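Local coordinates for protein flavin-dependent thymidylate synthase (Thermus thermophilus, PDB 6J61) that probably catalyses the reductive methylation of dUMP to dTMP, using methylenetetrahydrofolate as methyl donor and FAD with NADPH as reductant, at residues A[15-20]-A[64-69]; A[101-106]-A[163-168]. All blocks are in the same frame, centred on the assembly; numbering follows the deposited sequence.

Contact 1. Residues A[15-20]-A[64-69]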
ATOM      1  N   VAL A  15      14.133  -0.062  21.827  1.00 35.77           N
ATOM      2  CA  VAL A  15      13.744  -0.815  20.649  1.00 36.43           C
ATOM      3  C   VAL A  15      13.946  -2.269  21.053  1.00 37.45           C
ATOM      4  O   VAL A  15      15.036  -2.648  21.489  1.00 38.68           O
ATOM      5  CB  VAL A  15      14.642  -0.476  19.430  1.00 37.65           C
ATOM      6  CG1 VAL A  15      14.338  -1.418  18.281  1.00 40.05           C
ATOM      7  CG2 VAL A  15      14.404   0.955  18.983  1.00 36.67           C
ATOM      8  N   ARG A  16      12.893  -3.072  20.927  1.00 38.17           N
ATOM      9  CA  ARG A  16      12.941  -4.490  21.290  1.00 39.25           C
ATOM     10  C   ARG A  16      12.406  -5.382  20.158  1.00 37.44           C
ATOM     11  O   ARG A  16      11.316  -5.153  19.641  1.00 39.12           O
ATOM     12  CB  ARG A  16      12.120  -4.708  22.584  1.00 42.46           C
ATOM     13  CG  ARG A  16      11.899  -6.171  23.007  1.00 44.16           C
ATOM     14  CD  ARG A  16      11.349  -6.281  24.444  1.00 44.33           C
ATOM     15  NE  ARG A  16       9.906  -6.057  24.529  1.00 45.98           N
ATOM     16  CZ  ARG A  16       8.988  -6.939  24.133  1.00 47.20           C
ATOM     17  NH1 ARG A  16       9.359  -8.109  23.627  1.00 47.01           N
ATOM     18  NH2 ARG A  16       7.697  -6.657  24.228  1.00 45.65           N
ATOM     19  N   LEU A  17      13.171  -6.390  19.760  1.00 35.62           N
ATOM     20  CA  LEU A  17      12.708  -7.285  18.699  1.00 35.01           C
ATOM     21  C   LEU A  17      11.671  -8.253  19.270  1.00 36.26           C
ATOM     22  O   LEU A  17      12.005  -9.132  20.055  1.00 37.53           O
ATOM     23  CB  LEU A  17      13.869  -8.085  18.102  1.00 30.49           C
ATOM     24  CG  LEU A  17      13.422  -9.083  17.025  1.00 28.47           C
ATOM     25  CD1 LEU A  17      12.911  -8.314  15.827  1.00 27.08           C
ATOM     26  CD2 LEU A  17      14.564  -9.998  16.612  1.00 25.49           C
ATOM     27  N   VAL A  18      10.415  -8.099  18.875  1.00 37.00           N
ATOM     28  CA  VAL A  18       9.375  -8.975  19.386  1.00 37.04           C
ATOM     29  C   VAL A  18       9.375 -10.304  18.639  1.00 38.96           C
ATOM     30  O   VAL A  18       9.465 -11.361  19.273  1.00 40.82           O
ATOM     31  CB  VAL A  18       7.999  -8.272  19.327  1.00 36.24           C
ATOM     32  CG1 VAL A  18       6.884  -9.213  19.729  1.00 33.59           C
ATOM     33  CG2 VAL A  18       8.021  -7.079  20.272  1.00 34.41           C
ATOM     34  N   ASP A  19       9.298 -10.272  17.309  1.00 38.32           N
ATOM     35  CA  ASP A  19       9.333 -11.516  16.531  1.00 36.44           C
ATOM     36  C   ASP A  19      10.067 -11.302  15.215  1.00 36.58           C
ATOM     37  O   ASP A  19      10.409 -10.172  14.862  1.00 36.64           O
ATOM     38  CB  ASP A  19       7.921 -12.035  16.247  1.00 36.40           C
ATOM     39  CG  ASP A  19       7.900 -13.528  15.918  1.00 38.24           C
ATOM     40  OD1 ASP A  19       8.983 -14.153  15.899  1.00 39.83           O
ATOM     41  OD2 ASP A  19       6.801 -14.089  15.685  1.00 38.07           O
ATOM     42  N   GLN A  20      10.306 -12.389  14.488  1.00 35.47           N
ATOM     43  CA  GLN A  20      11.002 -12.314  13.223  1.00 34.64           C
ATOM     44  C   GLN A  20      10.627 -13.510  12.362  1.00 36.26           C
ATOM     45  O   GLN A  20      10.663 -14.640  12.830  1.00 38.93           O
ATOM     46  CB  GLN A  20      12.514 -12.305  13.466  1.00 34.58           C
ATOM     47  CG  GLN A  20      13.355 -11.961  12.250  1.00 34.26           C
ATOM     48  CD  GLN A  20      14.821 -12.355  12.395  1.00 36.40           C
ATOM     49  OE1 GLN A  20      15.463 -12.089  13.418  1.00 36.33           O
ATOM     50  NE2 GLN A  20      15.365 -12.981  11.351  1.00 35.88           N
ATOM     51  N   VAL A  64      10.889 -11.568   4.388  1.00 32.44           N
ATOM     52  CA  VAL A  64      11.457 -11.522   5.731  1.00 29.99           C
ATOM     53  C   VAL A  64      10.742 -10.396   6.479  1.00 31.21           C
ATOM     54  O   VAL A  64      10.599  -9.298   5.947  1.00 32.18           O
ATOM     55  CB  VAL A  64      12.973 -11.241   5.673  1.00 29.11           C
ATOM     56  CG1 VAL A  64      13.508 -10.897   7.060  1.00 25.81           C
ATOM     57  CG2 VAL A  64      13.697 -12.459   5.099  1.00 26.38           C
ATOM     58  N   VAL A  65      10.282 -10.656   7.701  1.00 30.82           N
ATOM     59  CA  VAL A  65       9.567  -9.622   8.455  1.00 29.54           C
ATOM     60  C   VAL A  65      10.046  -9.456   9.895  1.00 30.38           C
ATOM     61  O   VAL A  65      10.389 -10.420  10.563  1.00 29.52           O
ATOM     62  CB  VAL A  65       8.032  -9.906   8.469  1.00 28.73           C
ATOM     63  CG1 VAL A  65       7.285  -8.814   9.231  1.00 26.28           C
ATOM     64  CG2 VAL A  65       7.511  -9.991   7.049  1.00 27.68           C
ATOM     65  N   PHE A  66      10.080  -8.208  10.352  1.00 32.36           N
ATOM     66  CA  PHE A  66      10.488  -7.881  11.717  1.00 32.96           C
ATOM     67  C   PHE A  66       9.345  -7.155  12.428  1.00 32.78           C
ATOM     68  O   PHE A  66       8.609  -6.371  11.820  1.00 32.94           O
ATOM     69  CB  PHE A  66      11.742  -6.986  11.728  1.00 33.40           C
ATOM     70  CG  PHE A  66      13.007  -7.701  11.351  1.00 35.66           C
ATOM     71  CD1 PHE A  66      13.232  -8.121  10.041  1.00 35.50           C
ATOM     72  CD2 PHE A  66      13.972  -7.984  12.313  1.00 34.72           C
ATOM     73  CE1 PHE A  66      14.400  -8.815   9.698  1.00 34.88           C
ATOM     74  CE2 PHE A  66      15.140  -8.677  11.975  1.00 33.59           C
ATOM     75  CZ  PHE A  66      15.354  -9.091  10.672  1.00 32.39           C
ATOM     76  N   LYS A  67       9.198  -7.430  13.717  1.00 33.63           N
ATOM     77  CA  LYS A  67       8.161  -6.814  14.532  1.00 33.24           C
ATOM     78  C   LYS A  67       8.823  -6.270  15.794  1.00 33.52           C
ATOM     79  O   LYS A  67       9.415  -7.022  16.560  1.00 35.29           O
ATOM     80  CB  LYS A  67       7.086  -7.853  14.870  1.00 30.74           C
ATOM     81  CG  LYS A  67       5.918  -7.305  15.672  1.00 34.40           C
ATOM     82  CD  LYS A  67       4.648  -8.154  15.525  1.00 34.46           C
ATOM     83  CE  LYS A  67       4.819  -9.583  16.049  1.00 35.28           C
ATOM     84  NZ  LYS A  67       3.531 -10.344  16.029  1.00 32.94           N
ATOM     85  N   PHE A  68       8.736  -4.960  16.001  1.00 33.47           N
ATOM     86  CA  PHE A  68       9.357  -4.345  17.168  1.00 35.09           C
ATOM     87  C   PHE A  68       8.389  -3.710  18.163  1.00 35.71           C
ATOM     88  O   PHE A  68       7.241  -3.401  17.840  1.00 35.62           O
ATOM     89  CB  PHE A  68      10.357  -3.256  16.746  1.00 35.47           C
ATOM     90  CG  PHE A  68      11.442  -3.733  15.812  1.00 36.95           C
ATOM     91  CD1 PHE A  68      11.205  -3.850  14.447  1.00 35.62           C
ATOM     92  CD2 PHE A  68      12.715  -4.027  16.296  1.00 36.33           C
ATOM     93  CE1 PHE A  68      12.217  -4.247  13.578  1.00 36.68           C
ATOM     94  CE2 PHE A  68      13.733  -4.426  15.425  1.00 36.42           C
ATOM     95  CZ  PHE A  68      13.479  -4.533  14.065  1.00 33.23           C
ATOM     96  N   HIS A  69       8.893  -3.518  19.378  1.00 36.02           N
ATOM     97  CA  HIS A  69       8.175  -2.879  20.472  1.00 35.62           C
ATOM     98  C   HIS A  69       9.025  -1.623  20.661  1.00 36.09           C
ATOM     99  O   HIS A  69      10.181  -1.699  21.091  1.00 36.73           O
ATOM    100  CB  HIS A  69       8.222  -3.770  21.720  1.00 38.74           C
ATOM    101  CG  HIS A  69       7.538  -3.185  22.922  1.00 42.71           C
ATOM    102  ND1 HIS A  69       7.487  -3.836  24.135  1.00 42.80           N
ATOM    103  CD2 HIS A  69       6.885  -2.012  23.099  1.00 44.07           C
ATOM    104  CE1 HIS A  69       6.832  -3.090  25.007  1.00 44.26           C
ATOM    105  NE2 HIS A  69       6.456  -1.978  24.403  1.00 43.85           N
TER
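The flat end of Gln20 lies along the Phe66 ring, the two side chains pointing the same way: CG of Gln20 stands 3.9 Å from the ring centroid over one face, and the amide continues the stack with its plane only 15° from that of the ring. One face of Phe68 takes CD1 of Leu17 in a CH-pi contact at 4.3 Å from the ring centroid, and the same methyl also meets CD2 of Phe66 at 3.7 Å. This is an antiparallel pair of strands broken by a classic beta bulge, in which Val18 and Asp19 both face Lys67. O of Lys67 takes the N-H of Val18 at 2.7 Å and, weakly, that of Asp19, while Lys67 N bonds back to Asp19 O. Beyond the bulge, Arg16 and His69 form a hydrogen-bonded pair. Leu17, Gln20, Phe66 and Phe68 share the side of the sheet covered by helix 191-207, where NE of Arg207 bonds to OE1 of Gln20, whose NE2 gives to O of Gly22. The other side, with Arg16, Asp19, Lys67 and His69, turns to a second subunit, whose Met63 O receives NZ of Lys67. A bend in the arginine chain at chi3 (81°) carries the guanidinium over to His69, nearly perpendicular to the imidazole, with His69 CB beneath one of its faces. Arg16 NH2 meets ND1 of His69 at the ring edge, 2.8 Å away and somewhat out of the ring plane, whereas the bond from Arg16 NE to the same nitrogen is weak at 3.3 Å. Replacing Arg16 by an alanine would probably leave ND1 of His69 without its donors across the strands and the imidazole less firmly set, with the NE2 bond to Glu167 remaining. CG2 of Val18 rests on CB of His69 at 3.6 Å.

Contact 2. Residues A[101-106]-A[163-168]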
ATOM      1  N   GLU A 101       6.160  10.453  31.374  1.00 61.30           N
ATOM      2  CA  GLU A 101       7.520  10.256  30.916  1.00 57.79           C
ATOM      3  C   GLU A 101       7.800  11.191  29.755  1.00 55.70           C
ATOM      4  O   GLU A 101       7.088  11.194  28.752  1.00 55.68           O
ATOM      5  CB  GLU A 101       7.729   8.801  30.506  1.00 57.55           C
ATOM      6  CG  GLU A 101       7.776   7.846  31.685  1.00 56.68           C
ATOM      7  CD  GLU A 101       7.819   6.391  31.259  1.00 57.15           C
ATOM      8  OE1 GLU A 101       8.098   5.532  32.115  1.00 56.40           O
ATOM      9  OE2 GLU A 101       7.563   6.102  30.071  1.00 59.00           O
ATOM     10  N   PHE A 102       8.837  12.003  29.907  1.00 53.40           N
ATOM     11  CA  PHE A 102       9.205  12.944  28.873  1.00 51.09           C
ATOM     12  C   PHE A 102      10.644  12.803  28.437  1.00 49.86           C
ATOM     13  O   PHE A 102      11.516  12.436  29.220  1.00 50.15           O
ATOM     14  CB  PHE A 102       8.976  14.376  29.345  1.00 51.52           C
ATOM     15  CG  PHE A 102       7.556  14.678  29.679  1.00 51.54           C
ATOM     16  CD1 PHE A 102       7.020  14.286  30.899  1.00 52.39           C
ATOM     17  CD2 PHE A 102       6.750  15.355  28.775  1.00 52.57           C
ATOM     18  CE1 PHE A 102       5.697  14.567  31.216  1.00 52.81           C
ATOM     19  CE2 PHE A 102       5.425  15.642  29.080  1.00 53.79           C
ATOM     20  CZ  PHE A 102       4.897  15.248  30.307  1.00 53.75           C
ATOM     21  N   TYR A 103      10.877  13.105  27.168  1.00 47.97           N
ATOM     22  CA  TYR A 103      12.207  13.048  26.603  1.00 47.18           C
ATOM     23  C   TYR A 103      12.960  14.344  26.897  1.00 48.56           C
ATOM     24  O   TYR A 103      12.626  15.405  26.366  1.00 48.09           O
ATOM     25  CB  TYR A 103      12.135  12.851  25.093  1.00 42.30           C
ATOM     26  CG  TYR A 103      13.380  13.306  24.384  1.00 37.25           C
ATOM     27  CD1 TYR A 103      14.615  12.711  24.657  1.00 36.50           C
ATOM     28  CD2 TYR A 103      13.329  14.331  23.441  1.00 34.88           C
ATOM     29  CE1 TYR A 103      15.773  13.120  24.007  1.00 36.67           C
ATOM     30  CE2 TYR A 103      14.483  14.755  22.782  1.00 36.71           C
ATOM     31  CZ  TYR A 103      15.702  14.142  23.067  1.00 38.38           C
ATOM     32  OH  TYR A 103      16.842  14.529  22.394  1.00 39.80           O
ATOM     33  N   GLU A 104      13.975  14.260  27.748  1.00 49.26           N
ATOM     34  CA  GLU A 104      14.758  15.437  28.060  1.00 49.97           C
ATOM     35  C   GLU A 104      16.095  15.272  27.349  1.00 48.47           C
ATOM     36  O   GLU A 104      16.891  14.403  27.681  1.00 47.10           O
ATOM     37  CB  GLU A 104      14.912  15.576  29.578  1.00 52.23           C
ATOM     38  CG  GLU A 104      13.571  15.775  30.284  1.00 55.37           C
ATOM     39  CD  GLU A 104      13.708  16.128  31.765  1.00 59.54           C
ATOM     40  OE1 GLU A 104      14.422  17.105  32.082  1.00 61.25           O
ATOM     41  OE2 GLU A 104      13.090  15.437  32.609  1.00 59.54           O
ATOM     42  N   PRO A 105      16.342  16.103  26.334  1.00 48.06           N
ATOM     43  CA  PRO A 105      17.581  16.047  25.563  1.00 49.12           C
ATOM     44  C   PRO A 105      18.843  16.157  26.402  1.00 51.08           C
ATOM     45  O   PRO A 105      18.830  16.702  27.503  1.00 51.46           O
ATOM     46  CB  PRO A 105      17.431  17.211  24.593  1.00 47.96           C
ATOM     47  CG  PRO A 105      16.636  18.196  25.382  1.00 46.77           C
ATOM     48  CD  PRO A 105      15.584  17.322  26.011  1.00 47.83           C
ATOM     49  N   GLU A 106      19.929  15.611  25.869  1.00 54.38           N
ATOM     50  CA  GLU A 106      21.230  15.653  26.522  1.00 54.77           C
ATOM     51  C   GLU A 106      21.583  17.129  26.471  1.00 55.23           C
ATOM     52  O   GLU A 106      22.077  17.704  27.433  1.00 55.96           O
ATOM     53  CB  GLU A 106      22.243  14.861  25.701  1.00 56.30           C
ATOM     54  CG  GLU A 106      23.372  14.249  26.495  1.00 60.02           C
ATOM     55  CD  GLU A 106      23.008  12.897  27.074  1.00 61.11           C
ATOM     56  OE1 GLU A 106      21.980  12.815  27.775  1.00 61.71           O
ATOM     57  OE2 GLU A 106      23.752  11.920  26.827  1.00 60.81           O
ATOM     58  N   ASN A 163       6.961  15.944  23.373  1.00 40.44           N
ATOM     59  CA  ASN A 163       8.075  15.124  23.850  1.00 41.35           C
ATOM     60  C   ASN A 163       7.599  13.996  24.768  1.00 40.41           C
ATOM     61  O   ASN A 163       8.402  13.234  25.305  1.00 39.37           O
ATOM     62  CB  ASN A 163       9.105  15.990  24.575  1.00 41.60           C
ATOM     63  CG  ASN A 163       8.559  16.598  25.850  1.00 44.00           C
ATOM     64  OD1 ASN A 163       7.350  16.792  26.001  1.00 42.61           O
ATOM     65  ND2 ASN A 163       9.454  16.920  26.768  1.00 45.90           N
ATOM     66  N   LEU A 164       6.286  13.902  24.950  1.00 39.85           N
ATOM     67  CA  LEU A 164       5.705  12.857  25.775  1.00 39.15           C
ATOM     68  C   LEU A 164       6.110  11.533  25.134  1.00 39.41           C
ATOM     69  O   LEU A 164       6.126  11.419  23.913  1.00 40.42           O
ATOM     70  CB  LEU A 164       4.175  12.968  25.773  1.00 38.97           C
ATOM     71  CG  LEU A 164       3.498  11.952  26.703  1.00 38.92           C
ATOM     72  CD1 LEU A 164       3.572  12.494  28.128  1.00 36.20           C
ATOM     73  CD2 LEU A 164       2.057  11.701  26.303  1.00 38.13           C
ATOM     74  N   TYR A 165       6.453  10.536  25.938  1.00 37.96           N
ATOM     75  CA  TYR A 165       6.823   9.250  25.373  1.00 37.61           C
ATOM     76  C   TYR A 165       5.567   8.485  24.998  1.00 39.09           C
ATOM     77  O   TYR A 165       4.484   8.769  25.512  1.00 42.33           O
ATOM     78  CB  TYR A 165       7.634   8.441  26.378  1.00 38.21           C
ATOM     79  CG  TYR A 165       9.122   8.613  26.225  1.00 41.46           C
ATOM     80  CD1 TYR A 165       9.834   7.863  25.286  1.00 39.54           C
ATOM     81  CD2 TYR A 165       9.823   9.552  26.997  1.00 42.40           C
ATOM     82  CE1 TYR A 165      11.201   8.042  25.113  1.00 41.25           C
ATOM     83  CE2 TYR A 165      11.193   9.743  26.833  1.00 43.47           C
ATOM     84  CZ  TYR A 165      11.876   8.983  25.884  1.00 43.25           C
ATOM     85  OH  TYR A 165      13.222   9.177  25.691  1.00 43.27           O
ATOM     86  N   THR A 166       5.711   7.515  24.101  1.00 38.13           N
ATOM     87  CA  THR A 166       4.593   6.689  23.663  1.00 36.53           C
ATOM     88  C   THR A 166       5.145   5.345  23.201  1.00 35.37           C
ATOM     89  O   THR A 166       6.313   5.246  22.837  1.00 34.55           O
ATOM     90  CB  THR A 166       3.813   7.362  22.509  1.00 38.32           C
ATOM     91  OG1 THR A 166       2.762   6.493  22.068  1.00 36.75           O
ATOM     92  CG2 THR A 166       4.739   7.666  21.338  1.00 39.59           C
ATOM     93  N   GLU A 167       4.320   4.305  23.232  1.00 34.13           N
ATOM     94  CA  GLU A 167       4.790   2.990  22.813  1.00 34.01           C
ATOM     95  C   GLU A 167       3.939   2.424  21.710  1.00 33.74           C
ATOM     96  O   GLU A 167       2.755   2.749  21.602  1.00 32.73           O
ATOM     97  CB  GLU A 167       4.754   1.985  23.959  1.00 33.31           C
ATOM     98  CG  GLU A 167       5.460   2.398  25.208  1.00 36.40           C
ATOM     99  CD  GLU A 167       5.457   1.286  26.236  1.00 38.40           C
ATOM    100  OE1 GLU A 167       5.740   1.584  27.411  1.00 40.28           O
ATOM    101  OE2 GLU A 167       5.177   0.116  25.874  1.00 37.04           O
ATOM    102  N   PHE A 168       4.548   1.547  20.916  1.00 33.08           N
ATOM    103  CA  PHE A 168       3.856   0.890  19.824  1.00 32.27           C
ATOM    104  C   PHE A 168       4.595  -0.331  19.284  1.00 32.79           C
ATOM    105  O   PHE A 168       5.771  -0.555  19.570  1.00 31.13           O
ATOM    106  CB  PHE A 168       3.620   1.877  18.676  1.00 32.23           C
ATOM    107  CG  PHE A 168       4.883   2.513  18.137  1.00 31.34           C
ATOM    108  CD1 PHE A 168       5.361   3.703  18.678  1.00 29.08           C
ATOM    109  CD2 PHE A 168       5.555   1.950  17.049  1.00 29.52           C
ATOM    110  CE1 PHE A 168       6.489   4.341  18.139  1.00 31.14           C
ATOM    111  CE2 PHE A 168       6.684   2.576  16.503  1.00 33.10           C
ATOM    112  CZ  PHE A 168       7.152   3.780  17.050  1.00 31.55           C
TER
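Tyr165 sets the edge of its ring against Glu101 O and Phe102 C, and its CE2 also comes to 3.4 Å from N of Tyr103. CE2 also packs on CB of Tyr103. Two main-chain bonds flank the single beta bridge of Phe102 with Leu164 and join the loop 101-106 to the start of strand 165-173, Tyr165 N giving to Glu101 O at 3.0 Å and Tyr103 N to Asn163 O at 3.1 Å. The Phe102 ring is covered on one face by CD1 of Leu164, 4.1 Å from its centroid, and is met at its edge by the amide of Asn163, whose OD1 lies 3.2 Å from CD2 of Phe102. With chi1 at 65°, CG of Asn163 is wedged between its own backbone N and carbonyl carbon, which brings the amide to the rim of Phe102, its plane turned 49° from that of the ring. The phenol OH of Tyr165 is hydrogen-bonded with OD1 of Asp11 and N of Lys12, so its polar end is satisfied. Around this buried bridge, Phe102 touches Gln136 and Asn163 touches Leu132, both on helix 132-148; Tyr165 and Tyr103 lean on Pro73 at the end of strand 65-73, Leu164 packs on Ile74 of helix 74-80, and Met158 of a third subunit packs on Tyr103 and Asn163.

The two contacts come in series along the chain, contact 1 closing before contact 2 opens, and their centres lie about 21 Å apart. They belong to one antiparallel sheet: strand 65-73, which contact 1 joins to strand 13-21, has strand 165-173 as its other neighbour, and contact 2 fastens the loop 101-106 near the start of that strand. They meet where NE2 of His69 lies 2.9 Å from OE2 of Glu167, a probable hydrogen bond. Both also reach the second subunit, so strands 65-73 and 165-173 of the sheet lie at an interface of the tetramer, in which each FAD site is formed by three monomers.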